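Alpha/beta hydrolase (Xanthomonas campestris pv. campestris, PDB 2QJW) is probably a hydrolase of the alpha/beta superfamily, though its substrate and precise reaction are not established. Local coordinates at residues 131-136 / 154-159; 136-141 / 147-152; 101-106 / 163-168. All blocks are in the same frame, centred on the assembly; numbering follows the deposited sequence.

Overall arrangement
The three contacts illustrate how one alpha/beta sheet protein carries a probable active-site edge on an apolar core. Contacts 2 and 3 are buried and apolar, each laying a helix nearly antiparallel on a strand of the same parallel sheet: helix 135-145 on strand 148-152, and helix 162-174 on strand 99-103. Both also reach the second subunit. Contact 1 differs. Formed by loops and only partly buried, it mixes methyl groups, an imidazole and a bridging water. It shares Ala-136 and helix 135-145 with contact 2, and Ile-133 packs on Val-138 there; it also meets the loop 104-106 of contact 3, where Ile-133 CD1 lies 3.2 Å from Val-104 O.

Contact 1 of 3, residues 131-136 / 154-159; sequences ELIPAA and DGHRLG
Leu-132 and Ile-133 approach the imidazole of His-156 from different directions, one over a face and the other at the rim. Leu-132 CD1 sits 4.1 Å from the ring centroid, 19° off the normal, a CH-pi contact displaced toward CD2 and NE2; the two side chains cross at about a right angle. Ile-133 CD1 instead lies near the ring plane, 3.4 Å from CE1 of His-156. With chi1 at -176°, the ring of His-156 swings away from its own backbone N and out toward these methyl groups. No direct hydrogen bond spans the segments, but a water accepts from both backbones, at 3.1 Å from Glu-131 N and 2.8 Å from His-156 N. His-156 is the second residue of a type I turn that runs from Gly-155 to Leu-158.

ND1 of His-156 is held from outside the two segments, by a hydrogen bond to OD2 of Asp-130, whose OD1 receives the backbone N-H groups of Leu-132 and Ile-133, and the imidazole also touches Ser-82. This is consistent with a Ser-His-Asp triad, in which apolar contacts and the carboxylate together would fix the tilt of the histidine ring.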
loop_
_atom_site.group_PDB
_atom_site.type_symbol
_atom_site.label_atom_id
_atom_site.label_comp_id
_atom_site.label_asym_id
_atom_site.label_seq_id
_atom_site.Cartn_x
_atom_site.Cartn_y
_atom_site.Cartn_z
ATOM N N GLU A 131 6.273 13.457 -11.126
ATOM C CA GLU A 131 7.282 14.259 -11.841
ATOM C C GLU A 131 8.030 15.234 -10.937
ATOM O O GLU A 131 9.155 15.681 -11.296
ATOM C CB GLU A 131 6.626 15.020 -13.018
ATOM C CG GLU A 131 5.639 16.125 -12.581
ATOM C CD GLU A 131 4.912 16.872 -13.677
ATOM O OE1 GLU A 131 4.700 16.314 -14.740
ATOM O OE2 GLU A 131 4.522 18.037 -13.425
ATOM N N LEU A 132 7.437 15.593 -9.793
ATOM C CA LEU A 132 7.994 16.599 -8.869
ATOM C C LEU A 132 8.781 16.056 -7.673
ATOM O O LEU A 132 9.748 16.673 -7.203
ATOM C CB LEU A 132 6.854 17.468 -8.326
ATOM C CG LEU A 132 6.093 18.298 -9.346
ATOM C CD1 LEU A 132 4.905 19.053 -8.662
ATOM C CD2 LEU A 132 6.980 19.309 -10.111
ATOM N N ILE A 133 8.338 14.907 -7.171
ATOM C CA ILE A 133 8.925 14.277 -6.027
ATOM C C ILE A 133 9.252 12.874 -6.488
ATOM O O ILE A 133 8.403 12.016 -6.469
ATOM C CB ILE A 133 7.913 14.224 -4.837
ATOM C CG1 ILE A 133 7.323 15.606 -4.571
ATOM C CG2 ILE A 133 8.621 13.602 -3.607
ATOM C CD1 ILE A 133 5.984 15.583 -3.777
ATOM N N PRO A 134 10.507 12.637 -6.869
ATOM C CA PRO A 134 10.867 11.277 -7.337
ATOM C C PRO A 134 10.454 10.206 -6.346
ATOM O O PRO A 134 10.743 10.318 -5.133
ATOM C CB PRO A 134 12.395 11.371 -7.481
ATOM C CG PRO A 134 12.665 12.811 -7.802
ATOM C CD PRO A 134 11.669 13.552 -6.927
ATOM N N ALA A 135 9.866 9.136 -6.853
ATOM C CA ALA A 135 9.422 8.048 -5.971
ATOM C C ALA A 135 10.566 7.554 -5.091
ATOM O O ALA A 135 10.377 7.204 -3.918
ATOM C CB ALA A 135 8.867 6.887 -6.784
ATOM N N ALA A 136 11.795 7.456 -5.600
ATOM C CA ALA A 136 12.927 6.977 -4.846
ATOM C C ALA A 136 13.172 7.795 -3.588
ATOM O O ALA A 136 13.567 7.249 -2.555
ATOM C CB ALA A 136 14.216 6.945 -5.715
ATOM N N ASP A 154 0.408 6.244 -11.022
ATOM C CA ASP A 154 -0.235 7.548 -11.211
ATOM C C ASP A 154 0.900 8.577 -11.180
ATOM O O ASP A 154 2.057 8.264 -10.892
ATOM C CB ASP A 154 -1.298 7.844 -10.120
ATOM C CG ASP A 154 -2.442 8.699 -10.594
ATOM O OD1 ASP A 154 -2.327 9.503 -11.536
ATOM O OD2 ASP A 154 -3.560 8.574 -10.050
ATOM N N GLY A 155 0.544 9.834 -11.430
ATOM C CA GLY A 155 1.418 10.965 -11.215
ATOM C C GLY A 155 1.108 11.709 -9.932
ATOM O O GLY A 155 0.254 11.284 -9.130
ATOM N N HIS A 156 1.735 12.855 -9.763
ATOM C CA HIS A 156 1.646 13.612 -8.538
ATOM C C HIS A 156 0.255 13.950 -8.053
ATOM O O HIS A 156 0.026 14.087 -6.863
ATOM C CB HIS A 156 2.455 14.912 -8.723
ATOM C CG HIS A 156 2.519 15.745 -7.513
ATOM N ND1 HIS A 156 3.263 15.398 -6.410
ATOM C CD2 HIS A 156 1.946 16.947 -7.230
ATOM C CE1 HIS A 156 3.097 16.340 -5.484
ATOM N NE2 HIS A 156 2.318 17.288 -5.961
ATOM N N ARG A 157 -0.679 14.182 -8.986
ATOM C CA ARG A 157 -2.020 14.567 -8.568
ATOM C C ARG A 157 -2.839 13.416 -7.976
ATOM O O ARG A 157 -3.874 13.665 -7.313
ATOM C CB ARG A 157 -2.783 15.173 -9.737
ATOM C CG ARG A 157 -2.093 16.367 -10.403
ATOM C CD ARG A 157 -3.035 16.943 -11.498
ATOM N NE ARG A 157 -3.397 15.967 -12.525
ATOM C CZ ARG A 157 -2.708 15.757 -13.637
ATOM N NH1 ARG A 157 -1.600 16.429 -13.888
ATOM N NH2 ARG A 157 -3.125 14.849 -14.499
ATOM N N LEU A 158 -2.410 12.182 -8.178
ATOM C CA LEU A 158 -3.108 10.983 -7.738
ATOM C C LEU A 158 -4.559 11.015 -8.221
ATOM O O LEU A 158 -5.476 10.512 -7.539
ATOM C CB LEU A 158 -3.096 10.779 -6.196
ATOM C CG LEU A 158 -1.723 10.500 -5.604
ATOM C CD1 LEU A 158 -1.763 10.591 -4.056
ATOM C CD2 LEU A 158 -1.209 9.200 -6.107
ATOM N N GLY A 159 -4.787 11.607 -9.391
ATOM C CA GLY A 159 -6.165 11.824 -9.879
ATOM C C GLY A 159 -6.972 10.584 -10.168
ATOM O O GLY A 159 -8.229 10.607 -10.154
HETATM O O HOH W 1 3.338 13.869 -11.847
#

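Contact 2 of 3, residues 136-141 / 147-152; sequences ADVIAW and ARLLLV
Ile-139 of the helix wedges against both Leu-149 and Leu-151 of the strand, and here the packing is tightest. Its CG1 lies 3.8 Å from Leu-149 CD2 and 4.0 Å from Leu-151 CD1, and the isoleucine side chain crosses each leucine at about a right angle. In Leu-149 a chi1 of 179° turns CG toward the helix, and chi2 then sets CD2 against the helix backbone, 3.8 Å from Ile-139 CA. Its other branch turns to the neighbouring position, where CD1 meets Val-138 CG1 at 4.1 Å. Beyond this patch the contact thins. Trp-141 and Ala-147 approach without touching across the segments; the indole is occupied elsewhere, its NE1 bonded to Leu-115 O and its ring in a cation-pi contact with Arg-145. Ala-136 and Ala-140, on the far side of the helix, point away from the strand and are exposed.

The strand lies at the edge of its own sheet, but Leu-149 to Leu-151 pair antiparallel with a strand of the second subunit, so the sheet continues across the dimer; Ile-139 also packs on Ile-139 of that subunit. Helix and strand run almost antiparallel, at 161° with their axes 9.6 Å apart, as the second half of a beta-alpha-beta crossover should: strand 122-127, helix 135-145, strand 148-152, the kind of unit from which the parallel sheet of an alpha/beta hydrolase fold is built.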
loop_
_atom_site.group_PDB
_atom_site.type_symbol
_atom_site.label_atom_id
_atom_site.label_comp_id
_atom_site.label_asym_id
_atom_site.label_seq_id
_atom_site.Cartn_x
_atom_site.Cartn_y
_atom_site.Cartn_z
ATOM N N ALA A 136 11.795 7.456 -5.600
ATOM C CA ALA A 136 12.927 6.977 -4.846
ATOM C C ALA A 136 13.172 7.795 -3.588
ATOM O O ALA A 136 13.567 7.249 -2.555
ATOM C CB ALA A 136 14.216 6.945 -5.715
ATOM N N ASP A 137 12.869 9.079 -3.646
ATOM C CA ASP A 137 13.104 9.981 -2.522
ATOM C C ASP A 137 12.144 9.625 -1.387
ATOM O O ASP A 137 12.547 9.606 -0.216
ATOM C CB ASP A 137 12.957 11.451 -2.931
ATOM C CG ASP A 137 14.099 11.948 -3.839
ATOM O OD1 ASP A 137 15.070 11.200 -4.060
ATOM O OD2 ASP A 137 13.968 13.099 -4.239
ATOM N N VAL A 138 10.873 9.369 -1.734
ATOM C CA VAL A 138 9.859 8.977 -0.718
ATOM C C VAL A 138 10.070 7.561 -0.239
ATOM O O VAL A 138 9.990 7.268 0.967
ATOM C CB VAL A 138 8.469 9.169 -1.310
ATOM C CG1 VAL A 138 7.357 8.626 -0.357
ATOM C CG2 VAL A 138 8.215 10.643 -1.597
ATOM N N ILE A 139 10.469 6.651 -1.122
ATOM C CA ILE A 139 10.827 5.315 -0.747
ATOM C C ILE A 139 11.964 5.377 0.289
ATOM O O ILE A 139 11.903 4.734 1.353
ATOM C CB ILE A 139 11.266 4.462 -1.974
ATOM C CG1 ILE A 139 9.993 4.184 -2.812
ATOM C CG2 ILE A 139 12.031 3.203 -1.502
ATOM C CD1 ILE A 139 10.294 3.830 -4.305
ATOM N N ALA A 140 13.014 6.195 0.061
ATOM C CA ALA A 140 14.133 6.259 1.029
ATOM C C ALA A 140 13.681 6.834 2.387
ATOM O O ALA A 140 14.096 6.378 3.440
ATOM C CB ALA A 140 15.332 7.030 0.465
ATOM N N TRP A 141 12.852 7.866 2.359
ATOM C CA TRP A 141 12.382 8.502 3.573
ATOM C C TRP A 141 11.537 7.534 4.355
ATOM O O TRP A 141 11.705 7.369 5.590
ATOM C CB TRP A 141 11.545 9.733 3.187
ATOM C CG TRP A 141 11.167 10.655 4.302
ATOM C CD1 TRP A 141 11.908 11.666 4.805
ATOM C CD2 TRP A 141 10.032 10.529 5.169
ATOM N NE1 TRP A 141 11.283 12.221 5.891
ATOM C CE2 TRP A 141 10.108 11.548 6.109
ATOM C CE3 TRP A 141 8.911 9.680 5.203
ATOM C CZ2 TRP A 141 9.129 11.721 7.113
ATOM C CZ3 TRP A 141 7.949 9.862 6.179
ATOM C CH2 TRP A 141 8.047 10.871 7.099
ATOM N N ALA A 147 7.933 3.357 7.492
ATOM C CA ALA A 147 6.577 3.866 7.375
ATOM C C ALA A 147 5.840 3.049 6.361
ATOM O O ALA A 147 6.443 2.523 5.417
ATOM C CB ALA A 147 6.567 5.305 6.880
ATOM N N ARG A 148 4.550 2.806 6.571
ATOM C CA ARG A 148 3.740 2.100 5.585
ATOM C C ARG A 148 3.748 2.975 4.332
ATOM O O ARG A 148 3.517 4.170 4.403
ATOM C CB ARG A 148 2.328 1.765 6.042
ATOM C CG ARG A 148 1.547 0.872 5.083
ATOM C CD ARG A 148 0.253 0.403 5.651
ATOM N NE ARG A 148 0.520 -0.411 6.826
ATOM C CZ ARG A 148 -0.394 -1.072 7.526
ATOM N NH1 ARG A 148 -1.670 -1.061 7.182
ATOM N NH2 ARG A 148 -0.019 -1.696 8.637
ATOM N N LEU A 149 3.962 2.316 3.197
ATOM C CA LEU A 149 4.064 3.009 1.899
ATOM C C LEU A 149 3.301 2.262 0.851
ATOM O O LEU A 149 3.558 1.104 0.608
ATOM C CB LEU A 149 5.504 3.154 1.461
ATOM C CG LEU A 149 5.770 3.840 0.109
ATOM C CD1 LEU A 149 5.185 5.214 0.004
ATOM C CD2 LEU A 149 7.308 3.913 -0.091
ATOM N N LEU A 150 2.379 2.976 0.217
ATOM C CA LEU A 150 1.601 2.493 -0.954
ATOM C C LEU A 150 1.972 3.296 -2.174
ATOM O O LEU A 150 1.878 4.515 -2.136
ATOM C CB LEU A 150 0.087 2.621 -0.739
ATOM C CG LEU A 150 -0.813 2.171 -1.866
ATOM C CD1 LEU A 150 -0.713 0.656 -1.950
ATOM C CD2 LEU A 150 -2.263 2.595 -1.626
ATOM N N LEU A 151 2.498 2.584 -3.155
ATOM C CA LEU A 151 2.902 3.152 -4.449
ATOM C C LEU A 151 1.868 2.721 -5.456
ATOM O O LEU A 151 1.620 1.536 -5.650
ATOM C CB LEU A 151 4.338 2.694 -4.811
ATOM C CG LEU A 151 5.425 3.268 -3.906
ATOM C CD1 LEU A 151 6.528 2.284 -3.689
ATOM C CD2 LEU A 151 5.901 4.595 -4.503
ATOM N N VAL A 152 1.388 3.719 -6.176
ATOM C CA VAL A 152 0.354 3.524 -7.198
ATOM C C VAL A 152 0.777 4.061 -8.563
ATOM O O VAL A 152 1.641 4.936 -8.668
ATOM C CB VAL A 152 -0.995 4.180 -6.805
ATOM C CG1 VAL A 152 -1.547 3.597 -5.497
ATOM C CG2 VAL A 152 -0.863 5.684 -6.630
#

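Contact 3 of 3, residues 101-106 / 163-168; sequences FLMVPP and QAASRA
The phenyl ring of Phe-101 meets helix 162-174 with its outer rim. Ala-168 CB stands at the edge, near the ring plane, 3.8 Å from CE1 of Phe-101, while Ala-165 O comes in obliquely, 3.4 Å from Phe-101 CZ. Elsewhere the ring meets that of Phe-169, the planes inclined at about 45°. A chi1 of -176° lays CG of Phe-101 opposite the backbone N, which lets the ring reach across to the helix. The second flat group, the guanidinium of Arg-167, belongs to the other side of the helix: Gln-163 O, one turn back, lies over its centre, 3.5 Å above the plane, and NE forms a salt bridge with OE2 of Glu-171 of the second subunit.

Strand 99-103 is an inner strand of the parallel sheet, hydrogen-bonded on one flank to strand 76-81 and on the other to strand 122-127. The helix crosses it nearly antiparallel, at 165° with axes 10.1 Å apart, as one of the helices that cover a face of the sheet in the alpha/beta hydrolase fold. Small alanines on the buried side of the helix leave the reaching to the larger strand side chains.

Two residues further along the strand, Met-103, present as selenomethionine and with its chain extended about the CB-CG bond, carries SE out to Ala-165 CB at 3.9 Å. Leu-25 of helix 20-31 packs on both Phe-101 and Met-103, bringing a second helix against the same side chains. Just past the strand end, Val-104 touches His-156 and Asp-130 of the probable triad.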
loop_
_atom_site.group_PDB
_atom_site.type_symbol
_atom_site.label_atom_id
_atom_site.label_comp_id
_atom_site.label_asym_id
_atom_site.label_seq_id
_atom_site.Cartn_x
_atom_site.Cartn_y
_atom_site.Cartn_z
ATOM N N PHE A 101 -0.993 10.760 7.998
ATOM C CA PHE A 101 -1.340 10.240 6.685
ATOM C C PHE A 101 -0.843 11.219 5.628
ATOM O O PHE A 101 -1.283 12.378 5.592
ATOM C CB PHE A 101 -2.833 9.992 6.500
ATOM C CG PHE A 101 -3.157 9.378 5.196
ATOM C CD1 PHE A 101 -2.869 8.074 4.971
ATOM C CD2 PHE A 101 -3.730 10.114 4.200
ATOM C CE1 PHE A 101 -3.199 7.482 3.748
ATOM C CE2 PHE A 101 -4.026 9.538 2.969
ATOM C CZ PHE A 101 -3.755 8.223 2.734
ATOM N N LEU A 102 0.075 10.760 4.796
ATOM C CA LEU A 102 0.726 11.664 3.841
ATOM C C LEU A 102 0.542 11.211 2.434
ATOM O O LEU A 102 0.973 10.150 2.052
ATOM C CB LEU A 102 2.202 11.696 4.126
ATOM C CG LEU A 102 2.696 11.942 5.551
ATOM C CD1 LEU A 102 4.245 11.927 5.716
ATOM C CD2 LEU A 102 2.157 13.288 6.051
HETATM N N MSE A 103 -0.116 12.032 1.620
HETATM C CA MSE A 103 -0.220 11.822 0.160
HETATM C C MSE A 103 0.892 12.651 -0.510
HETATM O O MSE A 103 1.061 13.822 -0.194
HETATM C CB MSE A 103 -1.564 12.177 -0.393
HETATM C CG MSE A 103 -2.717 11.384 0.258
HETATM SE SE MSE A 103 -4.448 11.806 -0.364
HETATM C CE MSE A 103 -4.546 13.471 0.493
ATOM N N VAL A 104 1.632 12.002 -1.410
ATOM C CA VAL A 104 2.722 12.632 -2.234
ATOM C C VAL A 104 3.513 13.673 -1.421
ATOM O O VAL A 104 3.577 14.838 -1.783
ATOM C CB VAL A 104 2.202 13.161 -3.620
ATOM C CG1 VAL A 104 1.859 11.955 -4.506
ATOM C CG2 VAL A 104 1.027 14.066 -3.492
ATOM N N PRO A 105 4.144 13.246 -0.313
ATOM C CA PRO A 105 4.916 14.180 0.513
ATOM C C PRO A 105 6.235 14.597 -0.135
ATOM O O PRO A 105 6.963 13.735 -0.562
ATOM C CB PRO A 105 5.178 13.353 1.791
ATOM C CG PRO A 105 5.254 11.996 1.362
ATOM C CD PRO A 105 4.224 11.877 0.239
ATOM N N PRO A 106 6.518 15.893 -0.178
ATOM C CA PRO A 106 7.854 16.264 -0.656
ATOM C C PRO A 106 8.879 16.024 0.443
ATOM O O PRO A 106 8.628 16.303 1.621
ATOM C CB PRO A 106 7.730 17.745 -0.929
ATOM C CG PRO A 106 6.692 18.208 -0.048
ATOM C CD PRO A 106 5.704 17.050 0.200
ATOM N N GLN A 163 -9.858 6.987 -4.551
ATOM C CA GLN A 163 -10.469 5.893 -3.754
ATOM C C GLN A 163 -9.405 5.075 -3.055
ATOM O O GLN A 163 -9.580 4.716 -1.901
ATOM C CB GLN A 163 -11.297 4.947 -4.627
ATOM N N ALA A 164 -8.304 4.731 -3.728
ATOM C CA ALA A 164 -7.209 3.974 -3.119
ATOM C C ALA A 164 -6.630 4.756 -1.942
ATOM O O ALA A 164 -6.405 4.182 -0.863
ATOM C CB ALA A 164 -6.142 3.667 -4.150
ATOM N N ALA A 165 -6.443 6.046 -2.110
ATOM C CA ALA A 165 -5.913 6.893 -1.035
ATOM C C ALA A 165 -6.881 6.991 0.134
ATOM O O ALA A 165 -6.470 6.854 1.310
ATOM C CB ALA A 165 -5.586 8.277 -1.587
ATOM N N SER A 166 -8.177 7.078 -0.175
ATOM C CA SER A 166 -9.211 7.120 0.852
ATOM C C SER A 166 -9.222 5.834 1.659
ATOM O O SER A 166 -9.340 5.872 2.880
ATOM C CB SER A 166 -10.580 7.289 0.175
ATOM O OG SER A 166 -10.679 8.550 -0.374
ATOM N N ARG A 167 -9.100 4.692 1.006
ATOM C CA ARG A 167 -9.074 3.421 1.658
ATOM C C ARG A 167 -7.832 3.302 2.550
ATOM O O ARG A 167 -7.916 2.722 3.644
ATOM C CB ARG A 167 -9.141 2.285 0.627
ATOM C CG ARG A 167 -10.538 1.991 0.188
ATOM C CD ARG A 167 -10.557 0.801 -0.724
ATOM N NE ARG A 167 -10.076 1.171 -2.044
ATOM C CZ ARG A 167 -10.842 1.616 -3.041
ATOM N NH1 ARG A 167 -12.151 1.820 -2.897
ATOM N NH2 ARG A 167 -10.260 1.898 -4.195
ATOM N N ALA A 168 -6.663 3.794 2.090
ATOM C CA ALA A 168 -5.441 3.732 2.904
ATOM C C ALA A 168 -5.662 4.583 4.158
ATOM O O ALA A 168 -5.257 4.201 5.231
ATOM C CB ALA A 168 -4.218 4.216 2.127
#